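Local coordinates for protein diketoreductase (Acinetobacter baylyi, PDB 4E12) that reduces dicarbonyl compounds with NADH and is probably related in activity to the (3S)-3-hydroxyacyl-CoA dehydrogenases of fatty acid beta-oxidation, at residues 142-147 with 177-182; 203-208 with 256-261; 239-244 with 278-283. All blocks are in the same frame, centred on the assembly; numbering follows the deposited sequence.

Contact 1: residues 142-147 with 177-182. With SO4 (sulfate ion), chain J.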
loop_
_atom_site.group_PDB
_atom_site.type_symbol
_atom_site.label_atom_id
_atom_site.label_comp_id
_atom_site.label_asym_id
_atom_site.label_seq_id
_atom_site.Cartn_x
_atom_site.Cartn_y
_atom_site.Cartn_z
ATOM N N LEU A 142 5.956 15.398 -17.395
ATOM C CA LEU A 142 5.617 14.086 -17.918
ATOM C C LEU A 142 6.582 13.121 -17.249
ATOM O O LEU A 142 7.762 13.056 -17.605
ATOM C CB LEU A 142 5.805 14.055 -19.440
ATOM C CG LEU A 142 5.337 12.775 -20.140
ATOM C CD1 LEU A 142 3.821 12.657 -19.953
ATOM C CD2 LEU A 142 5.697 12.814 -21.616
ATOM N N HIS A 143 6.068 12.378 -16.279
ATOM C CA HIS A 143 6.889 11.629 -15.349
ATOM C C HIS A 143 6.721 10.144 -15.594
ATOM O O HIS A 143 5.612 9.608 -15.527
ATOM C CB HIS A 143 6.492 11.989 -13.920
ATOM C CG HIS A 143 7.357 11.360 -12.868
ATOM N ND1 HIS A 143 6.865 10.467 -11.942
ATOM C CD2 HIS A 143 8.679 11.492 -12.600
ATOM C CE1 HIS A 143 7.847 10.075 -11.146
ATOM N NE2 HIS A 143 8.957 10.682 -11.525
ATOM N N PHE A 144 7.840 9.504 -15.892
ATOM C CA PHE A 144 7.919 8.072 -16.184
ATOM C C PHE A 144 8.448 7.297 -14.975
ATOM O O PHE A 144 8.966 7.879 -14.019
ATOM C CB PHE A 144 8.889 7.860 -17.346
ATOM C CG PHE A 144 8.444 8.493 -18.624
ATOM C CD1 PHE A 144 8.605 9.861 -18.834
ATOM C CD2 PHE A 144 7.859 7.725 -19.626
ATOM C CE1 PHE A 144 8.186 10.448 -20.030
ATOM C CE2 PHE A 144 7.446 8.302 -20.810
ATOM C CZ PHE A 144 7.607 9.662 -21.015
ATOM N N ALA A 145 8.353 5.970 -15.042
ATOM C CA ALA A 145 8.859 5.107 -13.984
ATOM C C ALA A 145 9.953 4.213 -14.554
ATOM O O ALA A 145 9.863 3.792 -15.708
ATOM C CB ALA A 145 7.727 4.246 -13.446
ATOM N N ASN A 146 10.968 3.895 -13.757
ATOM C CA ASN A 146 12.076 3.071 -14.255
ATOM C C ASN A 146 11.516 1.770 -14.882
ATOM O O ASN A 146 10.579 1.162 -14.351
ATOM C CB ASN A 146 13.048 2.756 -13.116
ATOM C CG ASN A 146 14.372 2.211 -13.612
ATOM O OD1 ASN A 146 14.723 2.363 -14.786
ATOM N ND2 ASN A 146 15.112 1.562 -12.722
ATOM N N HIS A 147 12.094 1.361 -16.014
ATOM C CA HIS A 147 11.584 0.244 -16.815
ATOM C C HIS A 147 10.251 0.598 -17.464
ATOM O O HIS A 147 9.239 -0.074 -17.244
ATOM C CB HIS A 147 11.483 -1.037 -15.983
ATOM C CG HIS A 147 12.809 -1.545 -15.509
ATOM N ND1 HIS A 147 13.037 -2.871 -15.208
ATOM C CD2 HIS A 147 13.981 -0.903 -15.286
ATOM C CE1 HIS A 147 14.289 -3.022 -14.819
ATOM N NE2 HIS A 147 14.884 -1.844 -14.858
ATOM N N ILE A 177 2.789 6.565 -27.281
ATOM C CA ILE A 177 4.025 5.836 -27.035
ATOM C C ILE A 177 3.794 4.666 -26.087
ATOM O O ILE A 177 4.731 4.118 -25.496
ATOM C CB ILE A 177 5.201 6.715 -26.542
ATOM C CG1 ILE A 177 4.818 7.431 -25.243
ATOM C CG2 ILE A 177 5.615 7.702 -27.635
ATOM C CD1 ILE A 177 6.017 7.902 -24.444
ATOM N N GLY A 178 2.539 4.270 -25.943
ATOM C CA GLY A 178 2.280 3.044 -25.213
ATOM C C GLY A 178 2.234 3.175 -23.701
ATOM O O GLY A 178 2.346 2.175 -22.998
ATOM N N MET A 179 2.056 4.381 -23.182
ATOM C CA MET A 179 1.999 4.556 -21.734
ATOM C C MET A 179 0.546 4.643 -21.304
ATOM O O MET A 179 -0.325 4.938 -22.123
ATOM C CB MET A 179 2.683 5.863 -21.330
ATOM C CG MET A 179 4.092 6.023 -21.863
ATOM S SD MET A 179 5.225 4.716 -21.377
ATOM C CE MET A 179 5.215 4.897 -19.628
ATOM N N VAL A 180 0.285 4.394 -20.023
ATOM C CA VAL A 180 -1.023 4.680 -19.453
ATOM C C VAL A 180 -0.927 6.068 -18.847
ATOM O O VAL A 180 -0.201 6.259 -17.872
ATOM C CB VAL A 180 -1.357 3.698 -18.329
ATOM C CG1 VAL A 180 -2.662 4.103 -17.649
ATOM C CG2 VAL A 180 -1.460 2.286 -18.887
ATOM N N PRO A 181 -1.630 7.057 -19.423
ATOM C CA PRO A 181 -1.565 8.413 -18.879
ATOM C C PRO A 181 -2.251 8.481 -17.531
ATOM O O PRO A 181 -3.398 8.061 -17.372
ATOM C CB PRO A 181 -2.371 9.235 -19.881
ATOM C CG PRO A 181 -2.339 8.444 -21.117
ATOM C CD PRO A 181 -2.389 7.025 -20.680
ATOM N N ILE A 182 -1.538 9.002 -16.553
ATOM C CA ILE A 182 -2.100 9.200 -15.234
ATOM C C ILE A 182 -2.280 10.688 -15.137
ATOM O O ILE A 182 -1.294 11.432 -15.059
ATOM C CB ILE A 182 -1.128 8.694 -14.155
ATOM C CG1 ILE A 182 -0.894 7.191 -14.335
ATOM C CG2 ILE A 182 -1.630 9.043 -12.750
ATOM C CD1 ILE A 182 -2.147 6.384 -14.280
HETATM S S SO4 J . 18.270 -0.106 -14.222
HETATM O O1 SO4 J . 17.199 0.375 -15.117
HETATM O O2 SO4 J . 19.568 0.002 -14.924
HETATM O O3 SO4 J . 18.001 -1.516 -13.864
HETATM O O4 SO4 J . 18.301 0.720 -12.994
#

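Contact 2: residues 203-208 with 256-261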
loop_
_atom_site.group_PDB
_atom_site.type_symbol
_atom_site.label_atom_id
_atom_site.label_comp_id
_atom_site.label_asym_id
_atom_site.label_seq_id
_atom_site.Cartn_x
_atom_site.Cartn_y
_atom_site.Cartn_z
ATOM N N ALA A 203 5.713 3.528 6.782
ATOM C CA ALA A 203 5.028 2.795 7.846
ATOM C C ALA A 203 5.714 1.460 8.128
ATOM O O ALA A 203 5.881 1.069 9.283
ATOM C CB ALA A 203 3.572 2.552 7.474
ATOM N N ALA A 204 6.076 0.727 7.088
ATOM C CA ALA A 204 6.753 -0.560 7.281
ATOM C C ALA A 204 8.108 -0.360 7.987
ATOM O O ALA A 204 8.494 -1.121 8.886
ATOM C CB ALA A 204 6.960 -1.243 5.927
ATOM N N ALA A 205 8.838 0.654 7.547
ATOM C CA ALA A 205 10.163 0.908 8.088
ATOM C C ALA A 205 10.091 1.236 9.583
ATOM O O ALA A 205 10.915 0.753 10.366
ATOM C CB ALA A 205 10.852 2.017 7.316
ATOM N N GLU A 206 9.113 2.046 9.974
ATOM C CA GLU A 206 8.886 2.344 11.391
ATOM C C GLU A 206 8.615 1.077 12.201
ATOM O O GLU A 206 9.180 0.893 13.283
ATOM C CB GLU A 206 7.718 3.322 11.557
ATOM C CG GLU A 206 7.366 3.646 13.010
ATOM C CD GLU A 206 6.594 2.532 13.725
ATOM O OE1 GLU A 206 6.732 2.399 14.957
ATOM O OE2 GLU A 206 5.833 1.796 13.066
ATOM N N LEU A 207 7.751 0.203 11.702
ATOM C CA LEU A 207 7.513 -1.074 12.384
ATOM C C LEU A 207 8.810 -1.862 12.524
ATOM O O LEU A 207 9.032 -2.530 13.537
ATOM C CB LEU A 207 6.534 -1.948 11.601
ATOM C CG LEU A 207 5.111 -1.443 11.382
ATOM C CD1 LEU A 207 4.374 -2.443 10.477
ATOM C CD2 LEU A 207 4.436 -1.320 12.747
ATOM N N LEU A 208 9.661 -1.835 11.500
ATOM C CA LEU A 208 10.901 -2.601 11.594
ATOM C C LEU A 208 11.831 -1.937 12.589
ATOM O O LEU A 208 12.348 -2.582 13.506
ATOM C CB LEU A 208 11.612 -2.699 10.243
ATOM C CG LEU A 208 12.955 -3.451 10.229
ATOM C CD1 LEU A 208 12.815 -4.889 10.742
ATOM C CD2 LEU A 208 13.538 -3.419 8.823
ATOM N N ARG A 256 15.050 8.806 9.117
ATOM C CA ARG A 256 16.503 8.891 9.198
ATOM C C ARG A 256 17.027 7.787 10.078
ATOM O O ARG A 256 18.157 7.321 9.919
ATOM C CB ARG A 256 16.919 10.258 9.719
ATOM C CG ARG A 256 16.525 11.385 8.768
ATOM C CD ARG A 256 16.699 12.742 9.414
ATOM N NE ARG A 256 18.086 12.994 9.750
ATOM C CZ ARG A 256 18.901 13.727 9.004
ATOM N NH1 ARG A 256 18.456 14.288 7.887
ATOM N NH2 ARG A 256 20.157 13.896 9.370
ATOM N N GLU A 257 16.189 7.339 10.993
ATOM C CA GLU A 257 16.526 6.210 11.832
ATOM C C GLU A 257 16.568 4.932 10.979
ATOM O O GLU A 257 17.448 4.090 11.155
ATOM C CB GLU A 257 15.500 6.114 12.956
ATOM C CG GLU A 257 15.758 5.043 13.986
ATOM C CD GLU A 257 14.838 5.184 15.209
ATOM O OE1 GLU A 257 14.220 6.263 15.383
ATOM O OE2 GLU A 257 14.737 4.214 15.996
ATOM N N PHE A 258 15.622 4.804 10.053
ATOM C CA PHE A 258 15.608 3.706 9.092
ATOM C C PHE A 258 16.842 3.791 8.191
ATOM O O PHE A 258 17.505 2.784 7.943
ATOM C CB PHE A 258 14.321 3.773 8.256
ATOM C CG PHE A 258 14.183 2.674 7.232
ATOM C CD1 PHE A 258 14.128 1.337 7.618
ATOM C CD2 PHE A 258 14.102 2.976 5.887
ATOM C CE1 PHE A 258 13.993 0.312 6.681
ATOM C CE2 PHE A 258 13.964 1.948 4.929
ATOM C CZ PHE A 258 13.913 0.620 5.334
ATOM N N ALA A 259 17.159 4.986 7.704
ATOM C CA ALA A 259 18.367 5.155 6.900
ATOM C C ALA A 259 19.587 4.571 7.620
ATOM O O ALA A 259 20.340 3.779 7.044
ATOM C CB ALA A 259 18.588 6.624 6.559
ATOM N N ALA A 260 19.773 4.944 8.885
ATOM C CA ALA A 260 20.885 4.413 9.679
ATOM C C ALA A 260 20.819 2.888 9.797
ATOM O O ALA A 260 21.858 2.228 9.833
ATOM C CB ALA A 260 20.919 5.051 11.059
ATOM N N TYR A 261 19.603 2.338 9.861
ATOM C CA TYR A 261 19.382 0.901 10.005
ATOM C C TYR A 261 19.802 0.177 8.733
ATOM O O TYR A 261 20.465 -0.867 8.768
ATOM C CB TYR A 261 17.899 0.615 10.300
ATOM C CG TYR A 261 17.567 -0.842 10.492
ATOM C CD1 TYR A 261 17.559 -1.419 11.766
ATOM C CD2 TYR A 261 17.255 -1.655 9.405
ATOM C CE1 TYR A 261 17.249 -2.766 11.940
ATOM C CE2 TYR A 261 16.941 -3.001 9.571
ATOM C CZ TYR A 261 16.940 -3.552 10.834
ATOM O OH TYR A 261 16.634 -4.888 10.992
#

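Contact 3: residues 239-244 with 278-283. With SO4 (sulfate ion), chain I.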
loop_
_atom_site.group_PDB
_atom_site.type_symbol
_atom_site.label_atom_id
_atom_site.label_comp_id
_atom_site.label_asym_id
_atom_site.label_seq_id
_atom_site.Cartn_x
_atom_site.Cartn_y
_atom_site.Cartn_z
ATOM N N VAL A 239 13.163 -1.287 -5.340
ATOM C CA VAL A 239 13.581 0.109 -5.387
ATOM C C VAL A 239 15.102 0.186 -5.389
ATOM O O VAL A 239 15.703 0.948 -6.152
ATOM C CB VAL A 239 13.058 0.894 -4.154
ATOM C CG1 VAL A 239 13.568 2.334 -4.171
ATOM C CG2 VAL A 239 11.544 0.891 -4.142
ATOM N N GLY A 240 15.720 -0.622 -4.535
ATOM C CA GLY A 240 17.148 -0.518 -4.343
ATOM C C GLY A 240 17.386 0.100 -2.993
ATOM O O GLY A 240 16.785 1.131 -2.663
ATOM N N LEU A 241 18.224 -0.528 -2.192
ATOM C CA LEU A 241 18.390 -0.040 -0.835
ATOM C C LEU A 241 19.300 1.176 -0.775
ATOM O O LEU A 241 19.157 2.023 0.115
ATOM C CB LEU A 241 18.838 -1.166 0.087
ATOM C CG LEU A 241 17.943 -2.409 0.143
ATOM C CD1 LEU A 241 18.477 -3.310 1.270
ATOM C CD2 LEU A 241 16.475 -2.022 0.379
ATOM N N THR A 242 20.217 1.303 -1.727
ATOM C CA THR A 242 21.029 2.508 -1.761
ATOM C C THR A 242 20.093 3.694 -2.018
ATOM O O THR A 242 20.205 4.753 -1.393
ATOM C CB THR A 242 22.147 2.464 -2.853
ATOM O OG1 THR A 242 21.566 2.611 -4.151
ATOM C CG2 THR A 242 22.869 1.132 -2.815
ATOM N N THR A 243 19.142 3.500 -2.923
ATOM C CA THR A 243 18.144 4.523 -3.222
ATOM C C THR A 243 17.261 4.806 -2.009
ATOM O O THR A 243 16.994 5.966 -1.679
ATOM C CB THR A 243 17.264 4.105 -4.416
ATOM O OG1 THR A 243 18.098 3.881 -5.565
ATOM C CG2 THR A 243 16.236 5.182 -4.724
ATOM N N ALA A 244 16.811 3.751 -1.337
ATOM C CA ALA A 244 15.950 3.933 -0.176
ATOM C C ALA A 244 16.713 4.641 0.945
ATOM O O ALA A 244 16.147 5.455 1.677
ATOM C CB ALA A 244 15.417 2.593 0.309
ATOM N N GLU A 278 20.752 -9.701 -3.191
ATOM C CA GLU A 278 20.328 -9.843 -1.804
ATOM C C GLU A 278 20.078 -8.476 -1.200
ATOM O O GLU A 278 20.896 -7.571 -1.356
ATOM C CB GLU A 278 21.381 -10.556 -0.958
ATOM C CG GLU A 278 20.933 -10.771 0.481
ATOM C CD GLU A 278 21.868 -11.644 1.285
ATOM O OE1 GLU A 278 22.899 -12.085 0.739
ATOM O OE2 GLU A 278 21.555 -11.905 2.467
ATOM N N GLY A 279 18.934 -8.335 -0.546
ATOM C CA GLY A 279 18.651 -7.173 0.276
ATOM C C GLY A 279 18.002 -7.610 1.580
ATOM O O GLY A 279 18.594 -8.379 2.343
ATOM N N PHE A 280 16.789 -7.147 1.851
ATOM C CA PHE A 280 16.011 -7.758 2.918
ATOM C C PHE A 280 15.825 -9.258 2.663
ATOM O O PHE A 280 15.764 -10.056 3.602
ATOM C CB PHE A 280 14.668 -7.052 3.061
ATOM C CG PHE A 280 14.786 -5.710 3.675
ATOM C CD1 PHE A 280 14.917 -5.589 5.055
ATOM C CD2 PHE A 280 14.776 -4.564 2.894
ATOM C CE1 PHE A 280 15.035 -4.344 5.640
ATOM C CE2 PHE A 280 14.892 -3.320 3.465
ATOM C CZ PHE A 280 15.022 -3.205 4.846
ATOM N N TYR A 281 15.730 -9.642 1.394
ATOM C CA TYR A 281 15.642 -11.060 1.027
ATOM C C TYR A 281 16.844 -11.479 0.211
ATOM O O TYR A 281 17.541 -10.637 -0.358
ATOM C CB TYR A 281 14.379 -11.348 0.214
ATOM C CG TYR A 281 13.112 -11.097 0.979
ATOM C CD1 TYR A 281 12.513 -12.111 1.746
ATOM C CD2 TYR A 281 12.504 -9.846 0.943
ATOM C CE1 TYR A 281 11.328 -11.865 2.456
ATOM C CE2 TYR A 281 11.336 -9.590 1.643
ATOM C CZ TYR A 281 10.749 -10.596 2.396
ATOM O OH TYR A 281 9.587 -10.307 3.075
ATOM N N ARG A 282 17.078 -12.789 0.151
ATOM C CA ARG A 282 18.162 -13.343 -0.651
ATOM C C ARG A 282 17.550 -13.858 -1.950
ATOM O O ARG A 282 16.531 -14.547 -1.927
ATOM C CB ARG A 282 18.862 -14.475 0.111
ATOM C CG ARG A 282 20.149 -14.955 -0.533
ATOM C CD ARG A 282 20.904 -15.907 0.384
ATOM N NE ARG A 282 22.242 -16.199 -0.126
ATOM C CZ ARG A 282 23.114 -17.003 0.473
ATOM N NH1 ARG A 282 22.795 -17.606 1.612
ATOM N NH2 ARG A 282 24.311 -17.207 -0.062
ATOM N N TYR A 283 18.147 -13.495 -3.080
ATOM C CA TYR A 283 17.591 -13.839 -4.389
ATOM C C TYR A 283 18.487 -14.839 -5.120
ATOM O O TYR A 283 19.588 -15.140 -4.601
ATOM C CB TYR A 283 17.372 -12.567 -5.226
ATOM C CG TYR A 283 16.409 -11.635 -4.544
ATOM C CD1 TYR A 283 16.866 -10.591 -3.730
ATOM C CD2 TYR A 283 15.036 -11.802 -4.701
ATOM C CE1 TYR A 283 15.970 -9.737 -3.082
ATOM C CE2 TYR A 283 14.133 -10.958 -4.064
ATOM C CZ TYR A 283 14.609 -9.928 -3.259
ATOM O OH TYR A 283 13.706 -9.106 -2.646
HETATM S S SO4 I . 20.420 0.424 -5.740
HETATM O O1 SO4 I . 21.297 -0.278 -4.795
HETATM O O2 SO4 I . 19.692 -0.546 -6.578
HETATM O O3 SO4 I . 21.243 1.285 -6.604
HETATM O O4 SO4 I . 19.456 1.254 -4.989
#

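Contact 1: residues 142-147 with 177-182
The Phe144 ring meets Ile177 at its edge and the methyl of Met179 obliquely, and these three buried side chains make the whole contact. Ile177 CD1 comes to the edge of the ring, close to its plane, 3.9 Å from Phe144 CE2. Met179 supplies its methyl end, CE lying 3.9 Å from Phe144 CD2, while its sulfur also sits beside the ring: SD is 5.4 Å from the Phe144 centroid and 77° off the ring normal, an edge-on Met-aromatic contact. Both side chains cross the phenylalanine at about a right angle. Met179 reaches it by folding back, for its chain bends at chi2 and again at chi3; an unbranched, flexible thioether suits such a curl. Ile177 puts CG1 between its backbone N and carbonyl carbon, chi1 59°, and extends CD1 from there toward the ring.

Between these two residues, Gly178 closes helix 164-176 as the C-prime residue of a Schellman motif. Its positive phi suits glycine and turns the chain into strand 180-183. On the other segment, the backbone N of Phe144 is bonded to Asn120, an NAD(+)-binding residue. His143, predicted to be important for catalysis, turns its ring elsewhere and is held by Ser122 and Glu155. Farther along, a sulfate, probably from the crystallisation liquor, takes a nearly straight bond at O3 from His147 NE2 (3.3 Å, 172°), and Asn146 ND2 adds only weak ones.

Strands 139-144 and 180-183 are not direct neighbours: strand 153-158 runs between them in the sheet of the Rossmann-type NAD-binding domain. Phe144 and Ile177 also touch helix 14-25, through Ile19 and Thr23, while Leu142 and Pro181 pack on helix 164-176.

Contact 2: residues 203-208 with 256-261
In the all-helical C-terminal domain of the 3-hydroxyacyl-CoA dehydrogenase family, helices 193-209 and 253-267 pack through Ala205 and Leu208 on one side and Phe258 and Tyr261 on the other. The axes of the two short segments approach to 9.6 Å and cross at 66°. Ala205 lies at the nearest point, its CA 6.2 Å from that of Phe258. Its methyl sits over the phenylalanine ring: Ala205 CB stands 3.4 Å from the centroid of the Phe258 ring, 14° off the normal, a CH-pi contact directly over the face. Alanine suits this place because a single methyl fills the space between backbone and ring.

One turn further on, Leu208 goes to a different part of the aromatic surface. Its CD2 lies near the plane of the Phe258 ring, at the edge, 4.3 Å from CE1, and comes closer to Tyr261, 3.5 Å from CE2. Leu208 CD1 adds a contact with Tyr261 OH at 3.8 Å. The leucine and tyrosine cross at about a right angle, and the fork of Leu208 sets CD2 near CE2 and CD1 near OH of the phenol. Residues three apart on each helix thus present side chains to the same partner helix, a spacing that keeps them on one face.

Both aromatics hold CG anti to the backbone N (chi1 -179° in each), which sends the rings off helix 253-267 toward helix 193-209. Tyr261 as a whole is partly exposed, a place that tolerates a phenol. Phe258 also meets Phe236 of helix 232-239, and Leu208 packs on Phe233 of the same helix. Ala204 and Leu207, which do not touch segment 256-261, meet Leu196 of the second subunit.

Contact 3: residues 239-244 with 278-283
The backbones come nearest at Leu241 and Gly279, whose CA atoms lie 7.2 Å apart, where the first turn of helix 241-249 faces the irregular C-terminal segment. Leu241 carries the contact with its two methyl branches. CD1 lies against the main chain, 4.0 Å from Gly279 CA, and CD2 meets the ring of Phe280, 3.7 Å from CE2. The branched end of leucine suits this division of labour, one methyl for backbone and one for ring. Its CG is anti to the carbonyl carbon (chi1 -56°), a setting that carries the fork out from the helix toward the other segment. Gly279 has no side chain to crowd the CD1 methyl, and its N is hydrogen-bonded to Tyr281 O, two residues on, so the backbone curls back on itself.

Phe280 is a buried ring shared by several partners: Phe233 meets it edge-to-face, and Leu262 of helix 253-267 also touches it. Asp237 binds the backbone N of both Phe280 and Tyr281, tying down the backbone that carries the ring.

Gly240 is the first residue past helix 232-239, with a positive phi of 107°, and also the N-cap of helix 241-249. A sulfate, probably from the crystallisation liquor, is modelled at this helix N-terminus, a familiar place for an anion, with Thr243 N and OG1 bonded to its O4; it crowds Thr242, and its exact placing is doubtful. In the fold, the C-terminal segment closes over the start of helix 241-249 in the helical C-terminal domain.

Contact 1 belongs to the Rossmann-type NAD-binding domain and closes before the other two open; strand 180-183 leads into helix 193-209 of the helical domain. Contacts 2 and 3 lie in that second domain, with centres about 14 Å apart and segments that alternate along the chain, so the C-terminal residues return to helices that come earlier in the chain. They touch through Phe280, whose CE1 is 3.6 Å from Leu208 CD2, so the two contacts adjoin through apolar side chains. Contact 1 is about 30 Å from contact 2 and about 24 Å from contact 3, centre to centre. Segments of contacts 1 and 2 also meet the second subunit, so both domains take part in the dimer.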